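Local coordinates for protein possible prolidase (Bifidobacterium longum NCC2705, PDB 2P9B) that is a putative prolidase of the amidohydrolase family that probably hydrolyses carbon-nitrogen bonds, its true substrate not established, at residues A[71-75]-A[128-132]; A[248-253]-A[266-270]. All blocks are in the same frame, centred on the assembly; numbering follows the deposited sequence.

Contact 1. Residues A[71-75]-A[128-132]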
loop_
_atom_site.group_PDB
_atom_site.type_symbol
_atom_site.label_atom_id
_atom_site.label_comp_id
_atom_site.label_asym_id
_atom_site.label_seq_id
_atom_site.Cartn_x
_atom_site.Cartn_y
_atom_site.Cartn_z
ATOM N N PRO A 71 0.479 -12.896 7.259
ATOM C CA PRO A 71 1.012 -12.567 5.936
ATOM C C PRO A 71 1.749 -11.235 6.054
ATOM O O PRO A 71 1.422 -10.422 6.920
ATOM C CB PRO A 71 -0.241 -12.422 5.072
ATOM C CG PRO A 71 -1.249 -13.329 5.757
ATOM C CD PRO A 71 -0.989 -13.029 7.219
ATOM N N GLY A 72 2.728 -11.005 5.191
ATOM C CA GLY A 72 3.440 -9.740 5.257
ATOM C C GLY A 72 2.485 -8.596 4.971
ATOM O O GLY A 72 1.510 -8.765 4.229
ATOM N N LEU A 73 2.736 -7.431 5.563
ATOM C CA LEU A 73 1.869 -6.285 5.297
ATOM C C LEU A 73 2.124 -5.800 3.878
ATOM O O LEU A 73 3.175 -6.054 3.308
ATOM C CB LEU A 73 2.148 -5.140 6.282
ATOM C CG LEU A 73 1.769 -5.374 7.751
ATOM C CD1 LEU A 73 2.195 -4.179 8.594
ATOM C CD2 LEU A 73 0.254 -5.587 7.852
ATOM N N ILE A 74 1.138 -5.118 3.307
ATOM C CA ILE A 74 1.260 -4.569 1.961
ATOM C C ILE A 74 0.864 -3.105 2.048
ATOM O O ILE A 74 -0.118 -2.769 2.709
ATOM C CB ILE A 74 0.309 -5.306 0.974
ATOM C CG1 ILE A 74 0.711 -6.783 0.895
ATOM C CG2 ILE A 74 0.366 -4.650 -0.407
ATOM C CD1 ILE A 74 -0.150 -7.625 -0.035
ATOM N N ASN A 75 1.638 -2.231 1.406
ATOM C CA ASN A 75 1.319 -0.804 1.409
ATOM C C ASN A 75 1.061 -0.413 -0.041
ATOM O O ASN A 75 1.970 -0.423 -0.864
ATOM C CB ASN A 75 2.475 0.024 1.979
ATOM C CG ASN A 75 2.074 1.467 2.239
ATOM O OD1 ASN A 75 1.330 2.058 1.460
ATOM N ND2 ASN A 75 2.564 2.035 3.336
ATOM N N GLY A 128 8.083 -4.767 8.090
ATOM C CA GLY A 128 7.157 -5.867 7.862
ATOM C C GLY A 128 6.299 -5.816 6.605
ATOM O O GLY A 128 5.392 -6.637 6.445
ATOM N N VAL A 129 6.587 -4.873 5.711
ATOM C CA VAL A 129 5.844 -4.708 4.458
ATOM C C VAL A 129 6.564 -5.454 3.331
ATOM O O VAL A 129 7.644 -5.052 2.903
ATOM C CB VAL A 129 5.741 -3.222 4.092
ATOM C CG1 VAL A 129 4.863 -3.045 2.869
ATOM C CG2 VAL A 129 5.181 -2.447 5.270
ATOM N N THR A 130 5.953 -6.531 2.841
ATOM C CA THR A 130 6.568 -7.353 1.810
ATOM C C THR A 130 6.186 -7.039 0.366
ATOM O O THR A 130 6.795 -7.565 -0.563
ATOM C CB THR A 130 6.313 -8.840 2.105
ATOM O OG1 THR A 130 4.923 -9.042 2.378
ATOM C CG2 THR A 130 7.118 -9.278 3.319
ATOM N N THR A 131 5.183 -6.189 0.179
ATOM C CA THR A 131 4.772 -5.777 -1.152
ATOM C C THR A 131 4.386 -4.311 -1.047
ATOM O O THR A 131 3.721 -3.911 -0.092
ATOM C CB THR A 131 3.543 -6.564 -1.671
ATOM O OG1 THR A 131 3.847 -7.962 -1.719
ATOM C CG2 THR A 131 3.166 -6.097 -3.078
ATOM N N ILE A 132 4.823 -3.515 -2.015
ATOM C CA ILE A 132 4.498 -2.099 -2.030
ATOM C C ILE A 132 4.212 -1.661 -3.450
ATOM O O ILE A 132 4.628 -2.317 -4.409
ATOM C CB ILE A 132 5.671 -1.200 -1.503
ATOM C CG1 ILE A 132 6.894 -1.312 -2.424
ATOM C CG2 ILE A 132 6.025 -1.584 -0.084
ATOM C CD1 ILE A 132 8.034 -0.360 -2.047
#

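Contact 2. Residues A[248-253]-A[266-270]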
loop_
_atom_site.group_PDB
_atom_site.type_symbol
_atom_site.label_atom_id
_atom_site.label_comp_id
_atom_site.label_asym_id
_atom_site.label_seq_id
_atom_site.Cartn_x
_atom_site.Cartn_y
_atom_site.Cartn_z
ATOM N N GLN A 248 -9.277 14.123 -4.250
ATOM C CA GLN A 248 -9.804 14.513 -2.946
ATOM C C GLN A 248 -11.110 15.307 -3.027
ATOM O O GLN A 248 -11.413 16.124 -2.156
ATOM C CB GLN A 248 -8.750 15.302 -2.146
ATOM C CG GLN A 248 -7.869 16.270 -2.943
ATOM C CD GLN A 248 -8.620 17.478 -3.491
ATOM O OE1 GLN A 248 -8.350 18.624 -3.112
ATOM N NE2 GLN A 248 -9.553 17.229 -4.393
ATOM N N SER A 249 -11.885 15.045 -4.074
ATOM C CA SER A 249 -13.163 15.719 -4.268
ATOM C C SER A 249 -14.094 14.782 -5.021
ATOM O O SER A 249 -13.649 13.970 -5.826
ATOM C CB SER A 249 -12.980 17.000 -5.083
ATOM O OG SER A 249 -12.648 16.702 -6.432
ATOM N N PRO A 250 -15.403 14.884 -4.769
ATOM C CA PRO A 250 -16.361 14.015 -5.460
ATOM C C PRO A 250 -16.262 14.114 -6.983
ATOM O O PRO A 250 -16.405 13.115 -7.683
ATOM C CB PRO A 250 -17.708 14.503 -4.937
ATOM C CG PRO A 250 -17.378 14.958 -3.554
ATOM C CD PRO A 250 -16.078 15.706 -3.750
ATOM N N GLU A 251 -16.033 15.316 -7.502
ATOM C CA GLU A 251 -15.924 15.475 -8.944
ATOM C C GLU A 251 -14.704 14.721 -9.467
ATOM O O GLU A 251 -14.768 14.072 -10.511
ATOM C CB GLU A 251 -15.820 16.953 -9.321
ATOM C CG GLU A 251 -15.774 17.207 -10.822
ATOM C CD GLU A 251 -16.924 16.546 -11.578
ATOM O OE1 GLU A 251 -18.023 16.403 -11.003
ATOM O OE2 GLU A 251 -16.735 16.188 -12.759
ATOM N N GLY A 252 -13.597 14.809 -8.734
ATOM C CA GLY A 252 -12.383 14.125 -9.139
ATOM C C GLY A 252 -12.561 12.624 -9.089
ATOM O O GLY A 252 -12.127 11.891 -9.983
ATOM N N VAL A 253 -13.210 12.154 -8.032
ATOM C CA VAL A 253 -13.452 10.729 -7.883
ATOM C C VAL A 253 -14.368 10.253 -9.002
ATOM O O VAL A 253 -14.106 9.231 -9.634
ATOM C CB VAL A 253 -14.086 10.430 -6.510
ATOM C CG1 VAL A 253 -14.513 8.972 -6.428
ATOM C CG2 VAL A 253 -13.076 10.752 -5.411
ATOM N N HIS A 266 -6.984 8.572 -1.464
ATOM C CA HIS A 266 -7.524 9.636 -0.615
ATOM C C HIS A 266 -9.046 9.563 -0.682
ATOM O O HIS A 266 -9.692 9.068 0.238
ATOM C CB HIS A 266 -7.024 11.014 -1.064
ATOM C CG HIS A 266 -5.555 11.221 -0.857
ATOM N ND1 HIS A 266 -4.597 10.507 -1.545
ATOM C CD2 HIS A 266 -4.881 12.062 -0.039
ATOM C CE1 HIS A 266 -3.395 10.901 -1.159
ATOM N NE2 HIS A 266 -3.540 11.844 -0.245
ATOM N N GLY A 267 -9.617 10.047 -1.777
ATOM C CA GLY A 267 -11.060 9.979 -1.924
ATOM C C GLY A 267 -11.822 11.154 -1.349
ATOM O O GLY A 267 -11.237 12.151 -0.932
ATOM N N SER A 268 -13.142 11.021 -1.318
ATOM C CA SER A 268 -14.008 12.082 -0.822
ATOM C C SER A 268 -15.292 11.470 -0.299
ATOM O O SER A 268 -15.447 10.253 -0.294
ATOM C CB SER A 268 -14.358 13.025 -1.967
ATOM O OG SER A 268 -15.133 12.340 -2.942
ATOM N N VAL A 269 -16.217 12.320 0.131
ATOM C CA VAL A 269 -17.497 11.827 0.606
ATOM C C VAL A 269 -18.176 11.210 -0.620
ATOM O O VAL A 269 -17.991 11.683 -1.746
ATOM C CB VAL A 269 -18.352 12.974 1.192
ATOM C CG1 VAL A 269 -18.583 14.043 0.141
ATOM C CG2 VAL A 269 -19.675 12.420 1.710
ATOM N N LEU A 270 -18.946 10.148 -0.405
ATOM C CA LEU A 270 -19.602 9.458 -1.504
ATOM C C LEU A 270 -21.122 9.554 -1.481
ATOM O O LEU A 270 -21.716 10.027 -0.515
ATOM C CB LEU A 270 -19.212 7.980 -1.484
ATOM C CG LEU A 270 -17.715 7.659 -1.488
ATOM C CD1 LEU A 270 -17.505 6.179 -1.204
ATOM C CD2 LEU A 270 -17.114 8.057 -2.825
#

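Contact 1. Residues A[71-75]-A[128-132]
The Thr130 hydroxyl packs against the Gly72 backbone, OG1 lying 3.3 Å from Gly72 CA. From Leu73 onward the two segments run parallel. Leu73 N donates to Gly128 O at 2.9 Å, and Leu73 O accepts from Thr130 N, so both polar groups of one residue bracket Val129. Val129 CG1, anti to its backbone N (chi1 -175°), lies 3.5 Å from Leu73 O. A beta bulge follows, shifting the register by one so that Ile74 pairs with Thr131. Their side chains lie side by side on one face of the sheet, Ile74 CG1 3.8 Å from Thr131 CB. Asn75 N then donates to Thr131 O at 3.1 Å, and Val129 CG1 also reaches forward to this nitrogen, on the face shared by Leu73, Val129 and Asn75. The Asn75 amide turns elsewhere, ND2 bonding to Thr344 and Thr356 and OD1 to His77 N. Gly128 ends helix 113-126 in a Schellman motif and leads into strand 129-134, parallel to 68-78, so strand, helix and strand form a beta-alpha-beta unit. Helix 371-385 packs on Leu73 and Ile74, helix 113-126 on Thr130 and Ile132, while strand 158-160 continues the sheet beyond 129-134.

Contact 2. Residues A[248-253]-A[266-270]
Gln248 and Gly267 run closest in the backbone, their CA atoms 4.8 Å apart, and Gln248 CA directs a CA-H...O contact at Gly267 O, 3.4 Å away. Gly267 has a positive phi (88°) in the loop after strand 263-264. One residue on, the chain presents Ser268 to the start of helix 250-259. There Ser249 is the N-cap, its OG accepting from Gly252 N at 3.1 Å, and Ser249 O accepts from Val253 N to begin the helical turns. Both segments follow neighbouring parallel strands, 243-247 and 263-264, in the TIM-barrel type of fold to which the amidohydrolase family belongs, the first running straight into helix 250-259 and the second forming a loop. Ser268 is the side chain that fills the junction. With chi1 at 65°, OG sits between its own backbone N and carbonyl carbon and faces the first turn, 3.1 Å from Pro250 N, an imide nitrogen without a proton, so the approach is packing and not a hydrogen bond. The hydroxyl instead donates to Val269 O at 3.2 Å, approaching from above the carbonyl plane. Val253 CG2 lies 3.6 Å from Ser268 OG, and Pro250 CG meets Val269 CG1 at 4.0 Å. Val269 also packs against helix 313-335.

In the fold
From the N terminus, the chain passes through the strands between 14-17 and 60-63, which are shared between two sheets, before strand 68-78 opens contact 1. The intervening residues, including helix 113-126 and the unmodelled 83-111, return at 128-132, and contact 1 closes that excursion by setting the two strands parallel. Contact 2 opens only later, after strand 243-247, and closes a much shorter loop of 12 residues, holding the rest of helix 250-259 and strand 263-264. The two are in series, neither nesting nor crossing, with centres 26 Å apart and nearest atoms about 10 Å apart. Contact 1 joins strands near the chain's centre; contact 2 joins a helix start to the loop leading into helix 272-279.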